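Local coordinates for protein putative silent information regulator 2 (Leishmania infantum, PDB 5OL0) that probably removes acetyl groups from lysines of target proteins, consuming NAD and releasing nicotinamide, as a zinc-containing sirtuin, at residues D74-T79 with E86-I91; L120-T125 with F200-H205. One frame throughout, in Å; residues are numbered along the deposited sequence.

Contact 1 joins D74-T79 to E86-I91, and contact 2 joins L120-T125 to F200-H205. They follow one another along the chain, the first closing before the second opens. Their centres lie about 27 Å apart, with about 13 Å between nearest atoms, and they do not touch. Contact 1 sits among the helices 59-67, 78-83 and 85-95. Contact 2 lies in the Rossmann-like domain, where strand 120-125 of the six-stranded parallel sheet meets helix 198-207. Both have a side chain packed against the bound peptide, F76 in the first and F201 in the second. The two contacts thus belong to different parts of a sirtuin fold that meet the same substrate.

Contact 1. Residues D74-T79 with E86-I91; sequences DAFSLT and EIFYSI
The chi1 torsions of F76 and F88 bring the two rings together. In F76, CG stands anti to the carbonyl carbon (chi1 -62°), while in F88 it stands anti to the backbone N (chi1 162°). CE1 of F76 then lies 3.9 Å from CE1 of F88, near the plane of the F88 ring and at its edge. The ring centroids are 6.0 Å apart and the planes are inclined at 68°. The pair is oblique and meets through these two carbons. Closer to the backbone, the carbonyl O of A75 is in van der Waals contact with CB of F88 at 3.5 Å. The backbones come nearest here as well, with CA of A75 5.4 Å from CA of F88. The approach of A75 CB to I91 CD1 is loose and doubtful, because CD1 is modelled too close to I87 O.

The contact joins the turn before helix 78-83 to helix 85-95, in the helical part of the sirtuin fold. S77 is the N-cap of helix 78-83, and its OG bonds to L80 N. S77 OG also donates to D74 O at 3.1 Å, and S77 N donates to the same oxygen, so two bonds from one residue hold the turn. Outside the two segments, F88 meets F191 edge-to-face, and I91 packs on I60 and L64 of helix 59-67. F76 touches I128, which probably binds NAD, and packs on a modified side chain of the bound peptide.

Contact 2. Residues L120-T125 with F200-H205; sequences LLRCCT and FFDALH
NH1 of R122 is gripped by two carboxylates, that of D207, outside the two segments and the stronger partner through its OD2, and that of D202. It donates to D202 OD2 at 2.9 Å in a salt bridge. The N-H...O angle of 138° shows a bent bond. D202 OD2 receives it on its anti lone pair, away from the other carboxylate oxygen. The acceptor is tilted from the guanidinium plane, although it lies towards the edge of that group, and the guanidinium and carboxylate planes are 80° apart. R122 reaches this place with CG anti to the backbone N and the chain bent at chi2. The two carboxylates would probably hold the guanidinium in place. D202 OD1 is tied in turn to H206 ND1, which helps fix the carboxylate.

The contact lies in the Rossmann-like domain of the sirtuin. Helix 198-207 packs on strand 120-125 of the parallel sheet. The axes of 122-125 and 200-205 come within 10.0 Å, at a signed angle of -122°. The strand runs directly into Q126-D129, which probably bind NAD, so the helix packs against the strand that leads to the cofactor site. A203 points its methyl at the strand. CB of A203 meets C124 SG at 3.6 Å and R122 NH1 at 3.9 Å, so one small group touches both a buried thiol and the charged group.

Contact 1. Residues D74-T79 with E86-I91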
ATOM      1  N   ASP A  74       6.946  15.380   4.892  1.00 61.11           N
ATOM      2  CA  ASP A  74       6.864  16.690   4.247  1.00 55.53           C
ATOM      3  C   ASP A  74       7.588  16.703   2.893  1.00 49.00           C
ATOM      4  O   ASP A  74       7.377  17.594   2.086  1.00 40.09           O
ATOM      5  CB  ASP A  74       7.450  17.781   5.137  1.00 65.57           C
ATOM      6  CG  ASP A  74       7.042  17.619   6.575  1.00 74.94           C
ATOM      7  OD1 ASP A  74       5.836  17.830   6.872  1.00 68.57           O
ATOM      8  OD2 ASP A  74       7.932  17.229   7.370  1.00 67.82           O
ATOM      9  N   ALA A  75       8.452  15.725   2.661  1.00 44.26           N
ATOM     10  CA  ALA A  75       9.025  15.520   1.345  1.00 46.65           C
ATOM     11  C   ALA A  75       7.927  15.265   0.312  1.00 43.53           C
ATOM     12  O   ALA A  75       8.130  15.544  -0.886  1.00 38.68           O
ATOM     13  CB  ALA A  75       9.995  14.349   1.376  1.00 52.37           C
ATOM     14  N   PHE A  76       6.790  14.710   0.776  1.00 47.85           N
ATOM     15  CA  PHE A  76       5.593  14.435  -0.040  1.00 42.39           C
ATOM     16  C   PHE A  76       4.532  15.481   0.133  1.00 42.10           C
ATOM     17  O   PHE A  76       3.356  15.251  -0.093  1.00 41.79           O
ATOM     18  CB  PHE A  76       5.050  13.035   0.233  1.00 43.71           C
ATOM     19  CG  PHE A  76       6.017  11.949  -0.123  1.00 44.08           C
ATOM     20  CD1 PHE A  76       6.141  11.506  -1.425  1.00 46.29           C
ATOM     21  CD2 PHE A  76       6.849  11.412   0.836  1.00 50.89           C
ATOM     22  CE1 PHE A  76       7.068  10.507  -1.765  1.00 48.03           C
ATOM     23  CE2 PHE A  76       7.775  10.426   0.517  1.00 55.26           C
ATOM     24  CZ  PHE A  76       7.881   9.964  -0.790  1.00 50.52           C
ATOM     25  N   SER A  77       4.955  16.693   0.408  1.00 40.79           N
ATOM     26  CA  SER A  77       4.001  17.747   0.500  1.00 43.44           C
ATOM     27  C   SER A  77       4.088  18.557  -0.767  1.00 41.02           C
ATOM     28  O   SER A  77       5.151  18.873  -1.280  1.00 38.96           O
ATOM     29  CB  SER A  77       4.186  18.591   1.757  1.00 43.32           C
ATOM     30  OG  SER A  77       5.053  19.620   1.499  1.00 44.69           O
ATOM     31  N   LEU A  78       2.907  18.843  -1.285  1.00 41.16           N
ATOM     32  CA  LEU A  78       2.737  19.583  -2.458  1.00 40.12           C
ATOM     33  C   LEU A  78       3.275  21.010  -2.304  1.00 44.74           C
ATOM     34  O   LEU A  78       3.896  21.576  -3.214  1.00 47.25           O
ATOM     35  CB  LEU A  78       1.245  19.542  -2.779  1.00 40.56           C
ATOM     36  CG  LEU A  78       0.934  19.938  -4.200  1.00 43.20           C
ATOM     37  CD1 LEU A  78       1.623  19.018  -5.182  1.00 44.14           C
ATOM     38  CD2 LEU A  78      -0.583  19.885  -4.356  1.00 49.37           C
ATOM     39  N   THR A  79       3.070  21.592  -1.134  1.00 47.32           N
ATOM     40  CA  THR A  79       3.594  22.947  -0.881  1.00 46.92           C
ATOM     41  C   THR A  79       5.148  23.015  -0.819  1.00 42.78           C
ATOM     42  O   THR A  79       5.762  23.904  -1.437  1.00 44.95           O
ATOM     43  CB  THR A  79       2.866  23.644   0.329  1.00 46.32           C
ATOM     44  OG1 THR A  79       3.533  24.872   0.574  1.00 55.81           O
ATOM     45  CG2 THR A  79       2.833  22.773   1.625  1.00 47.18           C
ATOM     46  N   GLU A  86      13.895  20.602  -5.472  1.00 48.82           N
ATOM     47  CA  GLU A  86      15.134  19.892  -5.263  1.00 49.16           C
ATOM     48  C   GLU A  86      15.012  18.896  -4.127  1.00 47.35           C
ATOM     49  O   GLU A  86      15.629  17.848  -4.184  1.00 39.45           O
ATOM     50  CB  GLU A  86      16.340  20.856  -5.117  1.00 57.40           C
ATOM     51  CG  GLU A  86      16.312  21.832  -3.939  1.00 70.17           C
ATOM     52  CD  GLU A  86      15.553  23.153  -4.187  1.00 81.18           C
ATOM     53  OE1 GLU A  86      14.752  23.271  -5.167  1.00 67.62           O
ATOM     54  OE2 GLU A  86      15.764  24.086  -3.368  1.00 88.86           O
ATOM     55  N   ILE A  87      14.166  19.161  -3.125  1.00 45.84           N
ATOM     56  CA  ILE A  87      14.070  18.248  -1.980  1.00 43.36           C
ATOM     57  C   ILE A  87      13.390  16.926  -2.371  1.00 45.98           C
ATOM     58  O   ILE A  87      13.905  15.844  -2.102  1.00 42.58           O
ATOM     59  CB  ILE A  87      13.324  18.872  -0.774  1.00 45.67           C
ATOM     60  CG1 ILE A  87      14.146  20.033  -0.195  1.00 51.52           C
ATOM     61  CG2 ILE A  87      13.056  17.819   0.312  1.00 46.93           C
ATOM     62  CD1 ILE A  87      13.379  21.001   0.690  1.00 53.97           C
ATOM     63  N   PHE A  88      12.223  16.990  -2.986  1.00 45.75           N
ATOM     64  CA  PHE A  88      11.600  15.715  -3.360  1.00 41.44           C
ATOM     65  C   PHE A  88      12.450  15.049  -4.464  1.00 35.90           C
ATOM     66  O   PHE A  88      12.635  13.868  -4.436  1.00 33.75           O
ATOM     67  CB  PHE A  88      10.166  15.863  -3.774  1.00 37.44           C
ATOM     68  CG  PHE A  88       9.665  14.688  -4.555  1.00 39.60           C
ATOM     69  CD1 PHE A  88       9.233  13.555  -3.902  1.00 39.27           C
ATOM     70  CD2 PHE A  88       9.671  14.721  -5.952  1.00 34.19           C
ATOM     71  CE1 PHE A  88       8.789  12.468  -4.629  1.00 39.47           C
ATOM     72  CE2 PHE A  88       9.241  13.635  -6.693  1.00 37.33           C
ATOM     73  CZ  PHE A  88       8.808  12.508  -6.024  1.00 39.68           C
ATOM     74  N   TYR A  89      12.971  15.810  -5.417  1.00 37.30           N
ATOM     75  CA  TYR A  89      13.739  15.193  -6.490  1.00 36.93           C
ATOM     76  C   TYR A  89      14.964  14.486  -5.965  1.00 43.21           C
ATOM     77  O   TYR A  89      15.378  13.474  -6.522  1.00 37.47           O
ATOM     78  CB  TYR A  89      14.130  16.208  -7.557  1.00 36.80           C
ATOM     79  CG  TYR A  89      13.117  16.226  -8.652  1.00 39.92           C
ATOM     80  CD1 TYR A  89      11.827  16.711  -8.429  1.00 37.93           C
ATOM     81  CD2 TYR A  89      13.413  15.705  -9.888  1.00 38.36           C
ATOM     82  CE1 TYR A  89      10.876  16.705  -9.434  1.00 37.23           C
ATOM     83  CE2 TYR A  89      12.476  15.702 -10.898  1.00 39.84           C
ATOM     84  CZ  TYR A  89      11.212  16.202 -10.677  1.00 37.18           C
ATOM     85  OH  TYR A  89      10.300  16.150 -11.700  1.00 39.82           O
ATOM     86  N   SER A  90      15.555  15.037  -4.901  1.00 43.04           N
ATOM     87  CA  SER A  90      16.676  14.417  -4.241  1.00 42.35           C
ATOM     88  C   SER A  90      16.284  13.118  -3.574  1.00 43.40           C
ATOM     89  O   SER A  90      17.017  12.137  -3.639  1.00 43.08           O
ATOM     90  CB  SER A  90      17.298  15.389  -3.264  1.00 46.93           C
ATOM     91  OG  SER A  90      18.376  14.791  -2.615  1.00 58.94           O
ATOM     92  N   ILE A  91      15.113  13.076  -2.957  1.00 40.46           N
ATOM     93  CA  ILE A  91      14.597  11.821  -2.422  1.00 41.53           C
ATOM     94  C   ILE A  91      14.219  10.835  -3.531  1.00 45.88           C
ATOM     95  O   ILE A  91      14.524   9.634  -3.401  1.00 42.73           O
ATOM     96  CB  ILE A  91      13.431  12.087  -1.458  1.00 51.96           C
ATOM     97  CG1 ILE A  91      14.012  12.540  -0.122  1.00 57.64           C
ATOM     98  CG2 ILE A  91      12.513  10.895  -1.247  1.00 54.53           C
ATOM     99  CD1 ILE A  91      14.157  14.037  -0.033  1.00 61.72           C
TER

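Contact 2. Residues L120-T125 with F200-H205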
ATOM      1  N   LEU A 120     -10.574 -12.227  -4.585  1.00 27.11           N
ATOM      2  CA  LEU A 120     -10.165 -10.858  -4.349  1.00 27.07           C
ATOM      3  C   LEU A 120     -11.222  -9.954  -4.787  1.00 29.27           C
ATOM      4  O   LEU A 120     -11.487  -9.888  -5.947  1.00 32.71           O
ATOM      5  CB  LEU A 120      -8.878 -10.555  -5.069  1.00 29.60           C
ATOM      6  CG  LEU A 120      -8.207  -9.193  -4.817  1.00 31.54           C
ATOM      7  CD1 LEU A 120      -7.658  -9.100  -3.393  1.00 29.79           C
ATOM      8  CD2 LEU A 120      -7.076  -9.064  -5.790  1.00 31.33           C
ATOM      9  N   LEU A 121     -11.832  -9.205  -3.866  1.00 32.36           N
ATOM     10  CA  LEU A 121     -12.730  -8.123  -4.234  1.00 28.40           C
ATOM     11  C   LEU A 121     -11.931  -6.902  -4.757  1.00 33.40           C
ATOM     12  O   LEU A 121     -12.261  -6.282  -5.769  1.00 26.39           O
ATOM     13  CB  LEU A 121     -13.536  -7.754  -3.038  1.00 29.99           C
ATOM     14  CG  LEU A 121     -14.511  -6.588  -3.124  1.00 33.42           C
ATOM     15  CD1 LEU A 121     -15.663  -6.834  -4.114  1.00 34.80           C
ATOM     16  CD2 LEU A 121     -14.983  -6.363  -1.685  1.00 36.60           C
ATOM     17  N   ARG A 122     -10.887  -6.515  -4.038  1.00 28.40           N
ATOM     18  CA  ARG A 122     -10.086  -5.370  -4.479  1.00 28.94           C
ATOM     19  C   ARG A 122      -8.833  -5.386  -3.665  1.00 27.95           C
ATOM     20  O   ARG A 122      -8.846  -5.804  -2.505  1.00 26.36           O
ATOM     21  CB  ARG A 122     -10.841  -4.054  -4.240  1.00 30.25           C
ATOM     22  CG  ARG A 122     -10.485  -2.926  -5.218  1.00 31.25           C
ATOM     23  CD  ARG A 122     -11.205  -3.192  -6.548  1.00 36.44           C
ATOM     24  NE  ARG A 122     -10.857  -2.201  -7.583  1.00 40.23           N
ATOM     25  CZ  ARG A 122     -11.517  -1.034  -7.770  1.00 43.93           C
ATOM     26  NH1 ARG A 122     -12.523  -0.665  -6.990  1.00 37.97           N
ATOM     27  NH2 ARG A 122     -11.141  -0.205  -8.727  1.00 43.39           N
ATOM     28  N   CYS A 123      -7.754  -4.955  -4.279  1.00 26.02           N
ATOM     29  CA  CYS A 123      -6.527  -4.707  -3.561  1.00 30.36           C
ATOM     30  C   CYS A 123      -6.301  -3.198  -3.584  1.00 32.01           C
ATOM     31  O   CYS A 123      -6.243  -2.595  -4.668  1.00 32.99           O
ATOM     32  CB  CYS A 123      -5.333  -5.401  -4.243  1.00 28.34           C
ATOM     33  SG  CYS A 123      -3.767  -4.999  -3.400  1.00 31.01           S
ATOM     34  N   CYS A 124      -6.167  -2.595  -2.411  1.00 32.00           N
ATOM     35  CA  CYS A 124      -5.959  -1.141  -2.310  1.00 28.15           C
ATOM     36  C   CYS A 124      -4.645  -0.953  -1.593  1.00 27.91           C
ATOM     37  O   CYS A 124      -4.508  -1.399  -0.451  1.00 27.83           O
ATOM     38  CB  CYS A 124      -7.066  -0.529  -1.485  1.00 31.27           C
ATOM     39  SG  CYS A 124      -8.748  -0.569  -2.246  1.00 31.55           S
ATOM     40  N   THR A 125      -3.706  -0.272  -2.229  1.00 25.75           N
ATOM     41  CA  THR A 125      -2.357  -0.098  -1.674  1.00 27.49           C
ATOM     42  C   THR A 125      -2.071   1.381  -1.468  1.00 25.18           C
ATOM     43  O   THR A 125      -2.436   2.212  -2.257  1.00 28.56           O
ATOM     44  CB  THR A 125      -1.301  -0.721  -2.601  1.00 28.75           C
ATOM     45  OG1 THR A 125       0.003  -0.567  -2.047  1.00 28.39           O
ATOM     46  CG2 THR A 125      -1.308  -0.123  -4.045  1.00 30.22           C
ATOM     47  N   PHE A 200      -9.933   5.061  -6.000  1.00 36.01           N
ATOM     48  CA  PHE A 200      -9.941   4.954  -4.522  1.00 31.44           C
ATOM     49  C   PHE A 200     -11.333   5.140  -3.971  1.00 29.34           C
ATOM     50  O   PHE A 200     -11.812   4.353  -3.151  1.00 30.82           O
ATOM     51  CB  PHE A 200      -8.996   5.955  -3.853  1.00 30.31           C
ATOM     52  CG  PHE A 200      -9.207   6.012  -2.401  1.00 26.66           C
ATOM     53  CD1 PHE A 200      -8.696   5.026  -1.589  1.00 28.14           C
ATOM     54  CD2 PHE A 200     -10.067   6.957  -1.854  1.00 28.29           C
ATOM     55  CE1 PHE A 200      -8.943   5.027  -0.245  1.00 27.88           C
ATOM     56  CE2 PHE A 200     -10.304   6.972  -0.505  1.00 29.17           C
ATOM     57  CZ  PHE A 200      -9.741   6.014   0.308  1.00 30.20           C
ATOM     58  N   PHE A 201     -12.032   6.166  -4.449  1.00 31.02           N
ATOM     59  CA  PHE A 201     -13.404   6.432  -3.953  1.00 32.73           C
ATOM     60  C   PHE A 201     -14.435   5.361  -4.352  1.00 30.41           C
ATOM     61  O   PHE A 201     -15.351   5.057  -3.580  1.00 30.66           O
ATOM     62  CB  PHE A 201     -13.827   7.862  -4.342  1.00 35.41           C
ATOM     63  CG  PHE A 201     -12.968   8.891  -3.670  1.00 35.15           C
ATOM     64  CD1 PHE A 201     -13.146   9.138  -2.314  1.00 34.63           C
ATOM     65  CD2 PHE A 201     -11.924   9.515  -4.354  1.00 33.47           C
ATOM     66  CE1 PHE A 201     -12.300  10.007  -1.642  1.00 38.49           C
ATOM     67  CE2 PHE A 201     -11.079  10.396  -3.693  1.00 39.26           C
ATOM     68  CZ  PHE A 201     -11.275  10.643  -2.320  1.00 37.28           C
ATOM     69  N   ASP A 202     -14.214   4.771  -5.514  1.00 33.71           N
ATOM     70  CA  ASP A 202     -14.988   3.564  -5.972  1.00 37.17           C
ATOM     71  C   ASP A 202     -14.825   2.434  -4.954  1.00 32.36           C
ATOM     72  O   ASP A 202     -15.790   1.865  -4.444  1.00 33.92           O
ATOM     73  CB  ASP A 202     -14.434   3.145  -7.337  1.00 39.93           C
ATOM     74  CG  ASP A 202     -15.227   2.037  -7.979  1.00 47.04           C
ATOM     75  OD1 ASP A 202     -16.315   2.337  -8.489  1.00 56.48           O
ATOM     76  OD2 ASP A 202     -14.790   0.860  -7.938  1.00 47.98           O
ATOM     77  N   ALA A 203     -13.575   2.196  -4.576  1.00 31.22           N
ATOM     78  CA  ALA A 203     -13.301   1.186  -3.599  1.00 33.24           C
ATOM     79  C   ALA A 203     -13.899   1.502  -2.230  1.00 28.95           C
ATOM     80  O   ALA A 203     -14.506   0.664  -1.638  1.00 27.85           O
ATOM     81  CB  ALA A 203     -11.818   0.921  -3.527  1.00 32.70           C
ATOM     82  N   LEU A 204     -13.778   2.734  -1.770  1.00 31.50           N
ATOM     83  CA  LEU A 204     -14.336   3.117  -0.455  1.00 32.15           C
ATOM     84  C   LEU A 204     -15.858   3.062  -0.333  1.00 33.34           C
ATOM     85  O   LEU A 204     -16.406   2.655   0.704  1.00 31.91           O
ATOM     86  CB  LEU A 204     -13.908   4.553  -0.124  1.00 31.57           C
ATOM     87  CG  LEU A 204     -14.306   5.117   1.266  1.00 34.58           C
ATOM     88  CD1 LEU A 204     -13.509   4.423   2.340  1.00 33.43           C
ATOM     89  CD2 LEU A 204     -14.118   6.652   1.326  1.00 34.63           C
ATOM     90  N   HIS A 205     -16.526   3.548  -1.375  1.00 34.24           N
ATOM     91  CA  HIS A 205     -17.978   3.655  -1.378  1.00 37.66           C
ATOM     92  C   HIS A 205     -18.616   2.369  -1.820  1.00 36.54           C
ATOM     93  O   HIS A 205     -19.686   2.092  -1.358  1.00 42.55           O
ATOM     94  CB  HIS A 205     -18.457   4.791  -2.326  1.00 41.09           C
ATOM     95  CG  HIS A 205     -17.975   6.130  -1.920  1.00 44.92           C
ATOM     96  ND1 HIS A 205     -17.613   7.096  -2.832  1.00 51.00           N
ATOM     97  CD2 HIS A 205     -17.687   6.635  -0.695  1.00 48.54           C
ATOM     98  CE1 HIS A 205     -17.187   8.163  -2.182  1.00 48.82           C
ATOM     99  NE2 HIS A 205     -17.202   7.901  -0.888  1.00 44.97           N
TER